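Local coordinates for protein lipase (Acinetobacter baumannii, PDB 4OPM) that probably hydrolyses ester bonds of lipids such as triacylglycerols, as a putative lipase of the alpha/beta-hydrolase fold, at residues V7-I12 with Q194-L199; Q14-W19 with W60-H65; A20-K25 with S35-G40. All coordinates share one frame; numbering follows the deposited sequence. Where two conformers were deposited one is given.

Contact 1. Residues V7-I12 with Q194-L199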
ATOM      1  N   VAL A   7      20.114  20.134   4.495  1.00 24.07           N
ATOM      2  CA  VAL A   7      19.114  19.462   5.318  1.00 22.11           C
ATOM      3  C   VAL A   7      19.270  17.950   5.190  1.00 23.31           C
ATOM      4  O   VAL A   7      19.710  17.450   4.155  1.00 21.89           O
ATOM      5  CB  VAL A   7      17.679  19.944   4.896  1.00 25.07           C
ATOM      6  CG1 VAL A   7      17.363  19.593   3.437  1.00 24.04           C
ATOM      7  CG2 VAL A   7      16.585  19.436   5.846  1.00 25.29           C
ATOM      8  N   SER A   8      18.921  17.229   6.250  1.00 20.03           N
ATOM      9  CA  SER A   8      18.883  15.777   6.231  1.00 17.98           C
ATOM     10  C   SER A   8      17.574  15.338   5.554  1.00 21.80           C
ATOM     11  O   SER A   8      16.526  15.922   5.835  1.00 19.75           O
ATOM     12  CB  SER A   8      18.949  15.243   7.654  1.00 20.33           C
ATOM     13  OG  SER A   8      18.547  13.886   7.679  1.00 26.88           O
ATOM     14  N   PHE A   9      17.614  14.302   4.706  1.00 18.39           N
ATOM     15  CA  PHE A   9      16.407  13.784   4.066  1.00 17.85           C
ATOM     16  C   PHE A   9      15.417  13.264   5.116  1.00 19.68           C
ATOM     17  O   PHE A   9      14.204  13.411   4.936  1.00 17.79           O
ATOM     18  CB  PHE A   9      16.740  12.683   3.060  1.00 19.63           C
ATOM     19  CG  PHE A   9      15.544  12.152   2.298  1.00 20.27           C
ATOM     20  CD1 PHE A   9      14.845  12.965   1.418  1.00 22.48           C
ATOM     21  CD2 PHE A   9      15.138  10.828   2.438  1.00 21.99           C
ATOM     22  CE1 PHE A   9      13.765  12.463   0.684  1.00 23.13           C
ATOM     23  CE2 PHE A   9      14.057  10.325   1.703  1.00 24.96           C
ATOM     24  CZ  PHE A   9      13.373  11.151   0.836  1.00 22.23           C
ATOM     25  N   GLN A  10      15.936  12.714   6.243  1.00 16.98           N
ATOM     26  CA  GLN A  10      15.084  12.238   7.334  1.00 16.24           C
ATOM     27  C   GLN A  10      14.265  13.403   7.915  1.00 20.39           C
ATOM     28  O   GLN A  10      13.085  13.211   8.211  1.00 21.69           O
ATOM     29  CB  GLN A  10      15.927  11.556   8.422  1.00 17.60           C
ATOM     30  CG  GLN A  10      16.465  10.179   7.993  1.00 20.76           C
ATOM     31  CD  GLN A  10      15.357   9.212   7.596  1.00 25.48           C
ATOM     32  OE1 GLN A  10      15.370   8.636   6.509  1.00 23.25           O
ATOM     33  NE2 GLN A  10      14.353   9.044   8.440  1.00 21.67           N
ATOM     34  N   THR A  11      14.869  14.616   8.015  1.00 16.16           N
ATOM     35  CA  THR A  11      14.199  15.838   8.498  1.00 16.97           C
ATOM     36  C   THR A  11      13.086  16.221   7.506  1.00 20.19           C
ATOM     37  O   THR A  11      12.000  16.618   7.941  1.00 19.14           O
ATOM     38  CB  THR A  11      15.224  16.976   8.715  1.00 24.33           C
ATOM     39  OG1 THR A  11      16.190  16.539   9.668  1.00 24.49           O
ATOM     40  CG2 THR A  11      14.580  18.274   9.216  1.00 27.87           C
ATOM     41  N   ILE A  12      13.341  16.062   6.188  1.00 17.37           N
ATOM     42  CA  ILE A  12      12.339  16.337   5.136  1.00 15.98           C
ATOM     43  C   ILE A  12      11.133  15.405   5.338  1.00 17.35           C
ATOM     44  O   ILE A  12      10.003  15.881   5.347  1.00 16.74           O
ATOM     45  CB  ILE A  12      12.934  16.189   3.703  1.00 18.68           C
ATOM     46  CG1 ILE A  12      14.055  17.225   3.418  1.00 18.51           C
ATOM     47  CG2 ILE A  12      11.839  16.179   2.603  1.00 21.44           C
ATOM     48  CD1 ILE A  12      13.621  18.757   3.436  1.00 24.15           C
ATOM     49  N   GLN A 194      18.014  10.507  -4.888  1.00 22.34           N
ATOM     50  CA  GLN A 194      19.245   9.810  -4.491  1.00 22.64           C
ATOM     51  C   GLN A 194      19.189   9.347  -3.029  1.00 23.23           C
ATOM     52  O   GLN A 194      19.621   8.231  -2.735  1.00 20.93           O
ATOM     53  CB  GLN A 194      20.466  10.701  -4.737  1.00 25.22           C
ATOM     54  CG  GLN A 194      20.807  10.776  -6.231  1.00 43.30           C
ATOM     55  CD  GLN A 194      21.714  11.910  -6.631  1.00 62.73           C
ATOM     56  OE1 GLN A 194      22.377  12.549  -5.808  1.00 62.54           O
ATOM     57  NE2 GLN A 194      21.770  12.178  -7.924  1.00 52.70           N
ATOM     58  N   ALA A 195      18.618  10.184  -2.127  1.00 19.59           N
ATOM     59  CA  ALA A 195      18.454   9.845  -0.710  1.00 19.14           C
ATOM     60  C   ALA A 195      17.449   8.700  -0.553  1.00 21.65           C
ATOM     61  O   ALA A 195      17.730   7.751   0.179  1.00 20.92           O
ATOM     62  CB  ALA A 195      17.994  11.063   0.072  1.00 19.23           C
ATOM     63  N   GLN A 196      16.307   8.761  -1.274  1.00 18.87           N
ATOM     64  CA  GLN A 196      15.300   7.695  -1.217  1.00 18.23           C
ATOM     65  C   GLN A 196      15.872   6.390  -1.786  1.00 21.07           C
ATOM     66  O   GLN A 196      15.683   5.324  -1.187  1.00 21.23           O
ATOM     67  CB  GLN A 196      14.006   8.098  -1.959  1.00 18.98           C
ATOM     68  CG  GLN A 196      12.867   7.059  -1.847  1.00 26.35           C
ATOM     69  CD  GLN A 196      12.545   6.656  -0.426  1.00 44.17           C
ATOM     70  OE1 GLN A 196      12.318   7.498   0.449  1.00 43.33           O
ATOM     71  NE2 GLN A 196      12.510   5.353  -0.168  1.00 42.28           N
ATOM     72  N   GLU A 197      16.597   6.480  -2.913  1.00 18.45           N
ATOM     73  CA  GLU A 197      17.224   5.310  -3.550  1.00 18.32           C
ATOM     74  C   GLU A 197      18.152   4.584  -2.575  1.00 22.22           C
ATOM     75  O   GLU A 197      18.115   3.351  -2.496  1.00 21.67           O
ATOM     76  CB  GLU A 197      17.998   5.745  -4.793  1.00 19.89           C
ATOM     77  CG  GLU A 197      18.742   4.621  -5.498  1.00 23.34           C
ATOM     78  CD  GLU A 197      19.391   5.099  -6.778  1.00 31.15           C
ATOM     79  OE1 GLU A 197      20.318   5.936  -6.698  1.00 32.54           O
ATOM     80  OE2 GLU A 197      18.925   4.690  -7.864  1.00 25.99           O
ATOM     81  N   LYS A 198      18.986   5.347  -1.830  1.00 19.92           N
ATOM     82  CA  LYS A 198      19.913   4.773  -0.849  1.00 20.41           C
ATOM     83  C   LYS A 198      19.167   3.973   0.235  1.00 23.73           C
ATOM     84  O   LYS A 198      19.603   2.875   0.556  1.00 24.66           O
ATOM     85  CB  LYS A 198      20.789   5.869  -0.213  1.00 22.23           C
ATOM     86  CG  LYS A 198      21.850   5.360   0.773  1.00 25.23           C
ATOM     87  CD  LYS A 198      22.806   4.322   0.162  1.00 36.07           C
ATOM     88  CE  LYS A 198      24.016   4.066   1.027  1.00 55.48           C
ATOM     89  NZ  LYS A 198      23.669   3.432   2.330  1.00 69.03           N
ATOM     90  N   LEU A 199      18.019   4.480   0.727  1.00 20.68           N
ATOM     91  CA  LEU A 199      17.203   3.784   1.740  1.00 21.07           C
ATOM     92  C   LEU A 199      16.659   2.472   1.180  1.00 23.60           C
ATOM     93  O   LEU A 199      16.670   1.451   1.866  1.00 23.62           O
ATOM     94  CB  LEU A 199      16.047   4.670   2.236  1.00 20.89           C
ATOM     95  CG  LEU A 199      16.456   5.941   3.013  1.00 26.23           C
ATOM     96  CD1 LEU A 199      15.262   6.866   3.214  1.00 26.05           C
ATOM     97  CD2 LEU A 199      17.083   5.595   4.345  1.00 28.96           C
TER

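Contact 2. Residues Q14-W19 with W60-H65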
ATOM      1  N   GLN A  14      10.189  13.907   8.080  1.00 15.45           N
ATOM      2  CA  GLN A  14       9.503  14.320   9.317  1.00 15.65           C
ATOM      3  C   GLN A  14       8.547  15.486   9.046  1.00 18.14           C
ATOM      4  O   GLN A  14       7.400  15.482   9.512  1.00 18.04           O
ATOM      5  CB  GLN A  14      10.521  14.708  10.406  1.00 16.47           C
ATOM      6  CG  GLN A  14      11.268  13.488  10.940  1.00 21.71           C
ATOM      7  CD  GLN A  14      12.587  13.840  11.593  1.00 41.07           C
ATOM      8  OE1 GLN A  14      12.816  14.979  12.032  1.00 30.64           O
ATOM      9  NE2 GLN A  14      13.481  12.850  11.672  1.00 36.61           N
ATOM     10  N   GLN A  15       9.028  16.480   8.285  1.00 15.20           N
ATOM     11  CA  GLN A  15       8.242  17.668   7.950  0.60 14.96           C
ATOM     12  C   GLN A  15       7.030  17.303   7.090  1.00 18.65           C
ATOM     13  O   GLN A  15       5.931  17.849   7.303  1.00 18.20           O
ATOM     14  CB  GLN A  15       9.124  18.699   7.239  0.60 15.72           C
ATOM     15  CG  GLN A  15      10.153  19.335   8.162  0.60 16.74           C
ATOM     16  CD  GLN A  15      10.823  20.480   7.467  0.60 27.03           C
ATOM     17  OE1 GLN A  15      10.208  21.512   7.207  0.60 22.77           O
ATOM     18  NE2 GLN A  15      12.074  20.300   7.094  0.60 18.92           N
ATOM     19  N   GLU A  16       7.208  16.362   6.132  1.00 15.27           N
ATOM     20  CA  GLU A  16       6.098  15.940   5.268  1.00 14.25           C
ATOM     21  C   GLU A  16       5.022  15.238   6.109  1.00 17.18           C
ATOM     22  O   GLU A  16       3.839  15.489   5.900  1.00 15.65           O
ATOM     23  CB  GLU A  16       6.548  15.043   4.109  1.00 15.22           C
ATOM     24  CG  GLU A  16       5.439  14.920   3.069  1.00 17.14           C
ATOM     25  CD  GLU A  16       5.628  13.880   1.981  1.00 28.94           C
ATOM     26  OE1 GLU A  16       6.056  12.748   2.300  1.00 21.62           O
ATOM     27  OE2 GLU A  16       5.271  14.180   0.816  1.00 23.39           O
ATOM     28  N   ARG A  17       5.437  14.372   7.073  1.00 13.75           N
ATOM     29  CA  ARG A  17       4.487  13.692   7.965  1.00 13.63           C
ATOM     30  C   ARG A  17       3.704  14.733   8.786  1.00 17.04           C
ATOM     31  O   ARG A  17       2.480  14.629   8.927  1.00 15.19           O
ATOM     32  CB  ARG A  17       5.201  12.708   8.897  1.00 14.07           C
ATOM     33  CG  ARG A  17       5.817  11.521   8.172  1.00 15.00           C
ATOM     34  CD  ARG A  17       6.852  10.846   9.072  1.00 17.31           C
ATOM     35  NE  ARG A  17       7.694   9.934   8.289  1.00 19.05           N
ATOM     36  CZ  ARG A  17       8.917   9.556   8.635  1.00 27.36           C
ATOM     37  NH1 ARG A  17       9.469  10.013   9.754  1.00 18.67           N
ATOM     38  NH2 ARG A  17       9.606   8.732   7.859  1.00 19.98           N
ATOM     39  N   ASN A  18       4.415  15.760   9.294  1.00 15.34           N
ATOM     40  CA  ASN A  18       3.776  16.831  10.064  1.00 15.79           C
ATOM     41  C   ASN A  18       2.723  17.570   9.200  1.00 18.95           C
ATOM     42  O   ASN A  18       1.614  17.820   9.669  1.00 18.09           O
ATOM     43  CB  ASN A  18       4.817  17.810  10.597  1.00 17.98           C
ATOM     44  CG  ASN A  18       4.217  18.750  11.608  1.00 42.13           C
ATOM     45  OD1 ASN A  18       3.873  19.895  11.300  1.00 42.10           O
ATOM     46  ND2 ASN A  18       3.971  18.246  12.805  1.00 32.57           N
ATOM     47  N   TRP A  19       3.059  17.864   7.935  1.00 16.06           N
ATOM     48  CA  TRP A  19       2.167  18.520   6.973  1.00 16.01           C
ATOM     49  C   TRP A  19       0.908  17.653   6.720  1.00 18.64           C
ATOM     50  O   TRP A  19      -0.181  18.186   6.507  1.00 18.70           O
ATOM     51  CB  TRP A  19       2.927  18.803   5.657  1.00 14.74           C
ATOM     52  CG  TRP A  19       2.043  19.162   4.503  1.00 15.26           C
ATOM     53  CD1 TRP A  19       1.513  20.391   4.217  1.00 18.10           C
ATOM     54  CD2 TRP A  19       1.542  18.261   3.501  1.00 14.58           C
ATOM     55  NE1 TRP A  19       0.704  20.306   3.103  1.00 17.23           N
ATOM     56  CE2 TRP A  19       0.726  19.019   2.629  1.00 18.54           C
ATOM     57  CE3 TRP A  19       1.734  16.887   3.237  1.00 15.87           C
ATOM     58  CZ2 TRP A  19       0.096  18.450   1.514  1.00 17.47           C
ATOM     59  CZ3 TRP A  19       1.102  16.317   2.138  1.00 17.50           C
ATOM     60  CH2 TRP A  19       0.314  17.097   1.276  1.00 17.77           C
ATOM     61  N   TRP A  60       1.802   7.095   1.599  1.00 15.69           N
ATOM     62  CA  TRP A  60       0.436   7.527   1.839  1.00 15.78           C
ATOM     63  C   TRP A  60       0.324   8.985   2.335  1.00 17.48           C
ATOM     64  O   TRP A  60      -0.797   9.431   2.563  1.00 16.77           O
ATOM     65  CB  TRP A  60      -0.214   6.604   2.877  1.00 15.89           C
ATOM     66  CG  TRP A  60      -0.611   5.273   2.324  1.00 17.27           C
ATOM     67  CD1 TRP A  60       0.041   4.083   2.493  1.00 20.61           C
ATOM     68  CD2 TRP A  60      -1.751   4.996   1.502  1.00 16.84           C
ATOM     69  NE1 TRP A  60      -0.626   3.081   1.824  1.00 20.43           N
ATOM     70  CE2 TRP A  60      -1.744   3.609   1.227  1.00 21.24           C
ATOM     71  CE3 TRP A  60      -2.804   5.781   0.998  1.00 17.84           C
ATOM     72  CZ2 TRP A  60      -2.737   2.996   0.452  1.00 20.86           C
ATOM     73  CZ3 TRP A  60      -3.796   5.171   0.243  1.00 19.92           C
ATOM     74  CH2 TRP A  60      -3.769   3.787  -0.003  1.00 20.28           C
ATOM     75  N   ASN A  61       1.441   9.707   2.518  1.00 13.65           N
ATOM     76  CA  ASN A  61       1.417  11.057   3.106  1.00 12.59           C
ATOM     77  C   ASN A  61       0.521  12.037   2.366  1.00 17.27           C
ATOM     78  O   ASN A  61      -0.262  12.729   3.023  1.00 15.88           O
ATOM     79  CB  ASN A  61       2.815  11.653   3.251  1.00 14.87           C
ATOM     80  CG  ASN A  61       3.608  10.987   4.368  1.00 20.87           C
ATOM     81  OD1 ASN A  61       3.056  10.234   5.187  1.00 18.88           O
ATOM     82  ND2 ASN A  61       4.913  11.224   4.407  1.00 15.57           N
ATOM     83  N   ARG A  62       0.605  12.074   1.026  1.00 15.51           N
ATOM     84  CA  ARG A  62      -0.176  13.011   0.183  1.00 15.73           C
ATOM     85  C   ARG A  62      -1.680  12.757   0.296  1.00 18.56           C
ATOM     86  O   ARG A  62      -2.461  13.707   0.326  1.00 17.73           O
ATOM     87  CB  ARG A  62       0.270  12.919  -1.286  1.00 16.08           C
ATOM     88  CG  ARG A  62       1.705  13.328  -1.477  1.00 21.84           C
ATOM     89  CD  ARG A  62       2.121  13.317  -2.924  1.00 21.92           C
ATOM     90  NE  ARG A  62       3.560  13.518  -2.972  1.00 25.52           N
ATOM     91  CZ  ARG A  62       4.186  14.440  -3.690  1.00 34.22           C
ATOM     92  NH1 ARG A  62       3.504  15.229  -4.512  1.00 25.08           N
ATOM     93  NH2 ARG A  62       5.503  14.563  -3.612  1.00 30.26           N
ATOM     94  N   VAL A  63      -2.079  11.483   0.371  1.00 14.31           N
ATOM     95  CA  VAL A  63      -3.481  11.107   0.532  1.00 13.48           C
ATOM     96  C   VAL A  63      -3.886  11.332   2.003  1.00 15.74           C
ATOM     97  O   VAL A  63      -4.946  11.919   2.273  1.00 14.26           O
ATOM     98  CB  VAL A  63      -3.720   9.636   0.079  1.00 17.37           C
ATOM     99  CG1 VAL A  63      -5.055   9.096   0.595  1.00 18.00           C
ATOM    100  CG2 VAL A  63      -3.639   9.511  -1.445  1.00 17.77           C
ATOM    101  N   ALA A  64      -3.056  10.841   2.960  1.00 14.89           N
ATOM    102  CA  ALA A  64      -3.365  10.953   4.396  1.00 15.53           C
ATOM    103  C   ALA A  64      -3.606  12.411   4.809  1.00 16.63           C
ATOM    104  O   ALA A  64      -4.457  12.673   5.650  1.00 15.79           O
ATOM    105  CB  ALA A  64      -2.247  10.355   5.237  1.00 16.25           C
ATOM    106  N   HIS A  65      -2.885  13.359   4.186  1.00 14.69           N
ATOM    107  CA  HIS A  65      -3.048  14.800   4.454  1.00 13.92           C
ATOM    108  C   HIS A  65      -4.543  15.218   4.436  1.00 17.09           C
ATOM    109  O   HIS A  65      -4.940  16.080   5.212  1.00 17.41           O
ATOM    110  CB  HIS A  65      -2.266  15.600   3.402  1.00 14.05           C
ATOM    111  CG  HIS A  65      -2.523  17.076   3.427  1.00 16.94           C
ATOM    112  ND1 HIS A  65      -1.923  17.894   4.359  1.00 18.20           N
ATOM    113  CD2 HIS A  65      -3.283  17.833   2.597  1.00 18.09           C
ATOM    114  CE1 HIS A  65      -2.333  19.122   4.079  1.00 17.99           C
ATOM    115  NE2 HIS A  65      -3.168  19.132   3.037  1.00 17.69           N
TER
HETATM  116  O   HOH W   1       5.652  12.716  -1.352  1.00 35.24           O

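Contact 3. Residues A20-K25 with S35-G40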
ATOM      1  N   ALA A  20       1.075  16.319   6.732  1.00 15.81           N
ATOM      2  CA  ALA A  20      -0.010  15.367   6.537  1.00 15.30           C
ATOM      3  C   ALA A  20      -0.870  15.187   7.815  1.00 18.58           C
ATOM      4  O   ALA A  20      -1.882  14.477   7.770  1.00 17.94           O
ATOM      5  CB  ALA A  20       0.554  14.032   6.094  1.00 15.87           C
ATOM      6  N   GLY A  21      -0.458  15.826   8.922  1.00 15.23           N
ATOM      7  CA  GLY A  21      -1.124  15.721  10.217  1.00 15.80           C
ATOM      8  C   GLY A  21      -0.826  14.395  10.902  1.00 20.08           C
ATOM      9  O   GLY A  21      -1.659  13.869  11.644  1.00 19.83           O
ATOM     10  N   LEU A  22       0.381  13.846  10.645  1.00 16.27           N
ATOM     11  CA  LEU A  22       0.824  12.573  11.192  1.00 15.68           C
ATOM     12  C   LEU A  22       1.987  12.725  12.141  1.00 19.88           C
ATOM     13  O   LEU A  22       2.825  13.623  11.974  1.00 19.50           O
ATOM     14  CB  LEU A  22       1.271  11.642  10.048  1.00 14.30           C
ATOM     15  CG  LEU A  22       0.235  11.303   8.954  1.00 16.89           C
ATOM     16  CD1 LEU A  22       0.925  10.708   7.724  1.00 16.27           C
ATOM     17  CD2 LEU A  22      -0.846  10.329   9.480  1.00 17.93           C
ATOM     18  N   GLN A  23       2.075  11.799  13.098  1.00 17.78           N
ATOM     19  CA  GLN A  23       3.220  11.681  13.991  1.00 18.76           C
ATOM     20  C   GLN A  23       3.741  10.241  13.911  1.00 20.66           C
ATOM     21  O   GLN A  23       2.977   9.328  13.585  1.00 20.17           O
ATOM     22  CB  GLN A  23       2.910  12.129  15.425  1.00 22.11           C
ATOM     23  CG  GLN A  23       1.988  11.228  16.224  1.00 31.34           C
ATOM     24  CD  GLN A  23       1.809  11.799  17.616  1.00 46.98           C
ATOM     25  OE1 GLN A  23       2.749  11.883  18.407  1.00 42.95           O
ATOM     26  NE2 GLN A  23       0.612  12.246  17.934  1.00 36.11           N
ATOM     27  N   SER A  24       5.045  10.057  14.150  1.00 16.49           N
ATOM     28  CA  SER A  24       5.688   8.749  14.091  1.00 16.20           C
ATOM     29  C   SER A  24       5.617   8.089  15.442  1.00 20.77           C
ATOM     30  O   SER A  24       5.874   8.726  16.471  1.00 20.89           O
ATOM     31  CB  SER A  24       7.131   8.858  13.610  1.00 18.27           C
ATOM     32  OG  SER A  24       7.164   9.338  12.273  1.00 19.35           O
ATOM     33  N   LYS A  25       5.197   6.821  15.441  1.00 17.67           N
ATOM     34  CA  LYS A  25       5.042   6.024  16.649  1.00 18.59           C
ATOM     35  C   LYS A  25       5.703   4.669  16.451  1.00 21.40           C
ATOM     36  O   LYS A  25       6.033   4.284  15.319  1.00 20.58           O
ATOM     37  CB  LYS A  25       3.551   5.884  17.015  1.00 21.85           C
ATOM     38  CG  LYS A  25       2.957   7.208  17.530  1.00 26.69           C
ATOM     39  CD  LYS A  25       1.738   7.041  18.374  1.00 33.85           C
ATOM     40  CE  LYS A  25       1.182   8.390  18.770  1.00 40.57           C
ATOM     41  NZ  LYS A  25      -0.138   8.264  19.441  1.00 42.57           N
ATOM     42  N   SER A  35       6.982   0.315  13.171  1.00 18.56           N
ATOM     43  CA  SER A  35       7.060   1.759  12.971  1.00 18.22           C
ATOM     44  C   SER A  35       5.771   2.130  12.245  1.00 20.99           C
ATOM     45  O   SER A  35       5.392   1.429  11.296  1.00 21.57           O
ATOM     46  CB  SER A  35       8.293   2.135  12.152  1.00 21.41           C
ATOM     47  OG  SER A  35       8.211   3.482  11.711  1.00 28.40           O
ATOM     48  N   TYR A  36       5.071   3.174  12.695  1.00 16.60           N
ATOM     49  CA  TYR A  36       3.834   3.578  12.025  1.00 16.05           C
ATOM     50  C   TYR A  36       3.558   5.050  12.222  1.00 19.83           C
ATOM     51  O   TYR A  36       4.048   5.661  13.181  1.00 19.52           O
ATOM     52  CB  TYR A  36       2.613   2.747  12.485  1.00 17.06           C
ATOM     53  CG  TYR A  36       2.213   2.904  13.941  1.00 18.37           C
ATOM     54  CD1 TYR A  36       2.899   2.227  14.949  1.00 20.95           C
ATOM     55  CD2 TYR A  36       1.076   3.633  14.299  1.00 19.12           C
ATOM     56  CE1 TYR A  36       2.503   2.321  16.284  1.00 22.53           C
ATOM     57  CE2 TYR A  36       0.679   3.744  15.633  1.00 20.48           C
ATOM     58  CZ  TYR A  36       1.393   3.079  16.621  1.00 24.15           C
ATOM     59  OH  TYR A  36       1.018   3.150  17.940  1.00 23.74           O
ATOM     60  N   SER A  37       2.798   5.618  11.277  1.00 15.71           N
ATOM     61  CA  SER A  37       2.321   6.992  11.354  1.00 14.56           C
ATOM     62  C   SER A  37       0.918   6.972  11.899  1.00 19.43           C
ATOM     63  O   SER A  37       0.148   6.041  11.611  1.00 18.54           O
ATOM     64  CB  SER A  37       2.329   7.653   9.974  1.00 15.68           C
ATOM     65  OG  SER A  37       3.638   7.723   9.455  1.00 19.37           O
ATOM     66  N   GLU A  38       0.577   7.984  12.695  1.00 17.37           N
ATOM     67  CA  GLU A  38      -0.761   8.100  13.252  1.00 16.88           C
ATOM     68  C   GLU A  38      -1.196   9.548  13.220  1.00 19.86           C
ATOM     69  O   GLU A  38      -0.414  10.431  13.582  1.00 19.05           O
ATOM     70  CB  GLU A  38      -0.814   7.539  14.680  1.00 18.63           C
ATOM     71  CG  GLU A  38      -2.183   7.652  15.341  1.00 23.61           C
ATOM     72  CD  GLU A  38      -2.321   7.025  16.715  1.00 33.75           C
ATOM     73  OE1 GLU A  38      -1.289   6.637  17.307  1.00 29.61           O
ATOM     74  OE2 GLU A  38      -3.464   6.951  17.214  1.00 29.13           O
ATOM     75  N   GLY A  39      -2.435   9.769  12.807  1.00 18.20           N
ATOM     76  CA  GLY A  39      -3.027  11.103  12.763  1.00 18.27           C
ATOM     77  C   GLY A  39      -4.523  11.102  12.996  1.00 22.69           C
ATOM     78  O   GLY A  39      -5.177  10.051  12.956  1.00 21.49           O
ATOM     79  N   GLY A  40      -5.052  12.288  13.283  1.00 21.49           N
ATOM     80  CA  GLY A  40      -6.472  12.475  13.549  1.00 21.51           C
ATOM     81  C   GLY A  40      -6.913  12.073  14.947  1.00 25.52           C
ATOM     82  O   GLY A  40      -6.146  11.484  15.720  1.00 24.69           O
TER
HETATM   83  O   HOH W   2      -3.543  14.704  13.349  1.00 29.40           O
HETATM   84  O   HOH W   3       8.161   5.215  13.670  1.00 36.18           O

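Contact 1. Residues V7-I12 with Q194-L199
Where the N-terminal helix 9-19 begins, Phe9 reaches across to the long helix 190-220 and meets Ala195, the residue whose CA lies nearest its own. The contact is small, burying about 200 Å² on both sides together, and no hydrogen bond crosses it. The Ala195 methyl sits over one face of the Phe9 ring, with CB 3.9 Å from the ring centroid and 27° off the normal, which meets the geometry of a CH-pi contact. It is displaced toward the attached end of the ring, and its closest approach is 3.5 Å from Ala195 CB to Phe9 CG. The edge of the ring is engaged as well: Gln196 OE1 lies in plane 3.5 Å from Phe9 CE2, and Leu199 CD1 lies in plane 4.0 Å from the same carbon. Phe9 can extend in this way because its CG stands anti to the backbone N (chi1 -177°). Gln10 adds a polar margin, its folded chain bringing OE1 to 3.7 Å from Leu199 CD1. Behind Phe9, Ser8 is the N-cap of the helix; its OG accepts a weak bond from Gln10 N, at 3.2 Å with an N-H...O angle of 131°. Thus one ring, laid against Ala195 and Gln196 and, a turn later, Leu199, joins the N-terminal helix to the helical insertion between strands 137-143 and 237-242, probably the cap of this alpha/beta hydrolase.

Contact 2. Residues Q14-W19 with W60-H65
Glu16 makes the first contact, reaching Asn61 with an extended side chain whose CG is anti to the backbone N (chi1 -166°). Asn61 ND2 donates to Glu16 OE1 over 2.8 Å in a nearly straight bond of 171°. The acceptor lies in the plane of the amide, but the donor approaches from above the carboxylate plane. The other carboxylate oxygen, OE2, accepts a hydrogen bond from water 1 at 2.6 Å, and that water accepts from Arg62 NE at 2.8 Å. Direct approach of Glu16 OE2 to Arg62 NE is 4.2 Å, with the oxygen well out of the guanidinium plane; no N-H points at it, and any direct attraction is probably only electrostatic. Arg17 comes next: its CG packs 3.9 Å from Asn61 ND2, while its NE forms a salt bridge with Asp58, which also accepts from Asn61 ND2. This single nitrogen therefore serves two acids, joining helix 9-19 to the short helix 61-64 within the alpha/beta-hydrolase fold. At the end of the first segment, Trp19 makes an offset stack with His65. The imidazole centroid lies 3.8 Å from that of the six-membered indole ring, and the planes are only 6° apart. His65 CB also lies over that indole ring in a CH-pi contact. The stacked imidazole is further fixed by His65 ND1 donating to Trp19 O over 2.8 Å; the carbonyl oxygen lies within the imidazole plane, although the donor stands above the carbonyl plane.

Contact 3. Residues A20-K25 with S35-G40
Lys25 sets its CB over one face of the Tyr36 ring at a hydrogen-bonded pair of the antiparallel beta hairpin formed by strands 22-29 and 32-39, at one margin of the central sheet. Lys25 CB is 3.8 Å from the ring centroid and 21° off its normal, evidence for a CH-pi contact displaced toward the hydroxyl end of the ring. With CG anti to the carbonyl carbon (chi1 -71°) and the chain extended beyond it, the lysine runs past the ring to Glu38, where NZ forms a salt bridge with OE1 at 2.9 Å, coming from above the carboxylate plane. The glutamate's other oxygen, OE2, is hydrogen-bonded to His72, so the carboxylate is held from both oxygens. Lys25, Tyr36, Gln23 and Glu38 share one face of the hairpin; Leu22, Ser24 and Ser37 point to the other, where Leu22 CD1 packs 4.0 Å from Ser37 CB and Arg57 binds both serine hydroxyls. Paired backbone bonds fix the register: Gln23 and Glu38 exchange two, as do Lys25 and Tyr36. Ahead of the strand, Gly21 closes helix 9-19 in a Schellman motif with positive phi (76°). Its carbonyl oxygen also meets Gly39 CA at 3.3 Å, a closeness that the lack of a side chain at Gly39 permits. Water 2 bridges the residues just outside the paired strands, donating to Gly21 O at 2.7 Å and accepting from Gly40 N at 2.8 Å.

How the contacts relate
From the N terminus, helix 9-19 and its lead-in supply the first segments of contacts 1 and 2. Contact 1 closes the widest loop, running to helix 190-220; contact 2 closes a shorter one within it, ending at helix 61-64; contact 3 closes the shortest, the hairpin of strands 22-29 and 32-39, inside both. No loops cross. Contacts 2 and 3 touch, their centres 8 Å apart: Arg17 O lies 2.8 Å from Leu22 N, a probable hydrogen bond, and Asn61 OD1 packs 3.3 Å from Leu22 CD1. Contact 1 stands apart, its centre about 15 Å from that of contact 2. Together they tie the N-terminal helix to helix 190-220, helix 61-64 and the sheet margin.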